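Local coordinates for protein phosphodiesterase MJ0936 (Methanocaldococcus jannaschii, PDB 2AHD) that is a phosphodiesterase by name, an archaeal member of the calcineurin-like phosphoesterase superfamily, whose members generally build a metal site from loops at the ends of core strands, at residues T96-H100 and I117-T121. Residues are numbered along the deposited sequence; the frame is centred on the assembly and turned at random.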
ATOM      1  N   THR A  96      -3.469   3.868  -5.752  1.00 69.47           N
ATOM      2  CA  THR A  96      -3.080   3.404  -7.078  1.00 69.03           C
ATOM      3  C   THR A  96      -1.574   3.243  -7.143  1.00 68.74           C
ATOM      4  O   THR A  96      -0.846   3.999  -6.524  1.00 69.23           O
ATOM      5  CB  THR A  96      -3.540   4.391  -8.201  1.00 68.14           C
ATOM      6  OG1 THR A  96      -3.196   3.846  -9.480  1.00 66.13           O
ATOM      7  CG2 THR A  96      -2.878   5.762  -8.049  1.00 65.73           C
ATOM      8  N   HIS A  97      -1.116   2.236  -7.872  1.00 68.90           N
ATOM      9  CA  HIS A  97       0.310   1.996  -8.040  1.00 69.67           C
ATOM     10  C   HIS A  97       0.744   3.137  -8.944  1.00 71.30           C
ATOM     11  O   HIS A  97       0.053   3.411  -9.923  1.00 71.99           O
ATOM     12  CB  HIS A  97       0.497   0.662  -8.755  1.00 68.48           C
ATOM     13  CG  HIS A  97       1.920   0.311  -9.042  1.00 67.05           C
ATOM     14  ND1 HIS A  97       2.798  -0.092  -8.064  1.00 66.29           N
ATOM     15  CD2 HIS A  97       2.608   0.269 -10.207  1.00 66.46           C
ATOM     16  CE1 HIS A  97       3.965  -0.371  -8.613  1.00 66.46           C
ATOM     17  NE2 HIS A  97       3.878  -0.161  -9.913  1.00 66.44           N
ATOM     18  N   GLY A  98       1.848   3.810  -8.625  1.00 72.03           N
ATOM     19  CA  GLY A  98       2.305   4.915  -9.473  1.00 75.78           C
ATOM     20  C   GLY A  98       1.670   4.880 -10.856  1.00 77.05           C
ATOM     21  O   GLY A  98       0.705   5.591 -11.107  1.00 77.60           O
ATOM     22  N   HIS A  99       2.230   4.085 -11.762  1.00 79.01           N
ATOM     23  CA  HIS A  99       1.630   3.897 -13.074  1.00 81.37           C
ATOM     24  C   HIS A  99       1.262   5.118 -13.876  1.00 81.97           C
ATOM     25  O   HIS A  99       2.101   5.851 -14.371  1.00 82.86           O
ATOM     26  CB  HIS A  99       0.353   3.099 -12.897  1.00 84.41           C
ATOM     27  CG  HIS A  99       0.478   1.658 -13.240  1.00 86.75           C
ATOM     28  ND1 HIS A  99      -0.487   0.734 -12.902  1.00 87.92           N
ATOM     29  CD2 HIS A  99       1.421   0.986 -13.938  1.00 87.87           C
ATOM     30  CE1 HIS A  99      -0.145  -0.447 -13.379  1.00 89.19           C
ATOM     31  NE2 HIS A  99       1.009  -0.322 -14.013  1.00 90.25           N
ATOM     32  N   HIS A 100      -0.050   5.281 -14.005  1.00 82.96           N
ATOM     33  CA  HIS A 100      -0.698   6.354 -14.734  1.00 84.53           C
ATOM     34  C   HIS A 100      -0.480   7.705 -14.070  1.00 84.96           C
ATOM     35  O   HIS A 100      -1.193   8.083 -13.141  1.00 84.37           O
ATOM     36  CB  HIS A 100      -2.189   6.055 -14.801  1.00 86.50           C
ATOM     37  CG  HIS A 100      -2.508   4.606 -15.023  1.00 88.44           C
ATOM     38  ND1 HIS A 100      -2.432   4.003 -16.263  1.00 89.02           N
ATOM     39  CD2 HIS A 100      -2.916   3.641 -14.162  1.00 89.20           C
ATOM     40  CE1 HIS A 100      -2.782   2.733 -16.156  1.00 88.35           C
ATOM     41  NE2 HIS A 100      -3.081   2.488 -14.893  1.00 89.20           N
ATOM     42  N   ILE A 117      -2.434   7.738  -1.882  1.00 65.55           N
ATOM     43  CA  ILE A 117      -1.340   6.799  -1.716  1.00 64.59           C
ATOM     44  C   ILE A 117      -0.961   6.148  -3.041  1.00 64.50           C
ATOM     45  O   ILE A 117      -1.833   5.797  -3.830  1.00 65.67           O
ATOM     46  CB  ILE A 117      -1.741   5.713  -0.718  1.00 64.38           C
ATOM     47  CG1 ILE A 117      -2.218   6.367   0.581  1.00 62.56           C
ATOM     48  CG2 ILE A 117      -0.574   4.770  -0.480  1.00 65.46           C
ATOM     49  CD1 ILE A 117      -2.697   5.391   1.607  1.00 60.62           C
ATOM     50  N   TYR A 118       0.336   5.976  -3.286  1.00 63.67           N
ATOM     51  CA  TYR A 118       0.795   5.370  -4.535  1.00 62.76           C
ATOM     52  C   TYR A 118       2.219   4.859  -4.402  1.00 61.69           C
ATOM     53  O   TYR A 118       2.916   5.235  -3.478  1.00 62.25           O
ATOM     54  CB  TYR A 118       0.722   6.399  -5.662  1.00 62.98           C
ATOM     55  CG  TYR A 118       1.799   7.439  -5.570  1.00 62.79           C
ATOM     56  CD1 TYR A 118       2.932   7.363  -6.370  1.00 63.30           C
ATOM     57  CD2 TYR A 118       1.712   8.472  -4.651  1.00 63.64           C
ATOM     58  CE1 TYR A 118       3.950   8.288  -6.258  1.00 64.56           C
ATOM     59  CE2 TYR A 118       2.722   9.408  -4.523  1.00 64.99           C
ATOM     60  CZ  TYR A 118       3.840   9.314  -5.332  1.00 65.76           C
ATOM     61  OH  TYR A 118       4.833  10.259  -5.235  1.00 65.56           O
ATOM     62  N   GLY A 119       2.641   4.001  -5.325  1.00 61.54           N
ATOM     63  CA  GLY A 119       3.993   3.466  -5.280  1.00 61.88           C
ATOM     64  C   GLY A 119       4.648   3.594  -6.640  1.00 61.96           C
ATOM     65  O   GLY A 119       4.724   4.690  -7.188  1.00 63.12           O
ATOM     66  N   HIS A 120       5.139   2.484  -7.178  1.00 61.45           N
ATOM     67  CA  HIS A 120       5.750   2.466  -8.508  1.00 61.83           C
ATOM     68  C   HIS A 120       7.090   3.138  -8.707  1.00 61.99           C
ATOM     69  O   HIS A 120       7.955   2.589  -9.374  1.00 61.60           O
ATOM     70  CB  HIS A 120       4.788   3.050  -9.527  1.00 62.47           C
ATOM     71  CG  HIS A 120       5.350   3.129 -10.910  1.00 63.27           C
ATOM     72  ND1 HIS A 120       5.943   2.052 -11.535  1.00 63.67           N
ATOM     73  CD2 HIS A 120       5.363   4.138 -11.808  1.00 62.97           C
ATOM     74  CE1 HIS A 120       6.290   2.392 -12.760  1.00 62.34           C
ATOM     75  NE2 HIS A 120       5.948   3.653 -12.952  1.00 63.43           N
ATOM     76  N   THR A 121       7.255   4.335  -8.156  1.00 63.17           N
ATOM     77  CA  THR A 121       8.502   5.066  -8.305  1.00 63.16           C
ATOM     78  C   THR A 121       9.601   4.511  -7.434  1.00 64.22           C
ATOM     79  O   THR A 121      10.773   4.686  -7.740  1.00 64.84           O
ATOM     80  CB  THR A 121       8.330   6.548  -7.964  1.00 62.67           C
ATOM     81  OG1 THR A 121       7.928   6.681  -6.598  1.00 62.73           O
ATOM     82  CG2 THR A 121       7.285   7.181  -8.867  1.00 63.03           C
TER
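The two histidine-bearing loops of the calcineurin-like phosphoesterase fold, THGHH and GHTH, meet here, where the parallel strands 91-96 and 115-118 of one core sheet end side by side. In this family such loops help to build a metal site; His97 touches Asp8 and Asp36, and His120 touches Asn59, consistent with such a site. The strands hold together by backbone as they open into loops: Thr96 N donates to Ile117 O over 3.2 Å, at 149° at the hydrogen.

Beyond the strands the pairing passes to rings. His97 swings its CG anti to the backbone N (chi1 178°), which brings the imidazole back to the turn at His120, although its CB starts out away from that segment. The CB of His120 lies over one face of this ring, 3.5 Å from the His97 centroid, as a CH-pi contact. The two ring planes meet obliquely, at 54°. A flat histidine suits this place because it offers a face to His120 while its ND1 and NE2 have weak hydrogen-bond partners in Cys34 O and Asn59 OD1. The backbone N of His120, in turn, bonds to Asp8 OD1, tying the turn to the loop of Asp8.

Gly98 and His120 are the residues whose CA atoms come nearest across the two segments, at 4.3 Å, a close approach that suits a residue without a side chain. The Tyr118 ring turns an edge to Gly98, CD1 lying 4.0 Å from Gly98 CA.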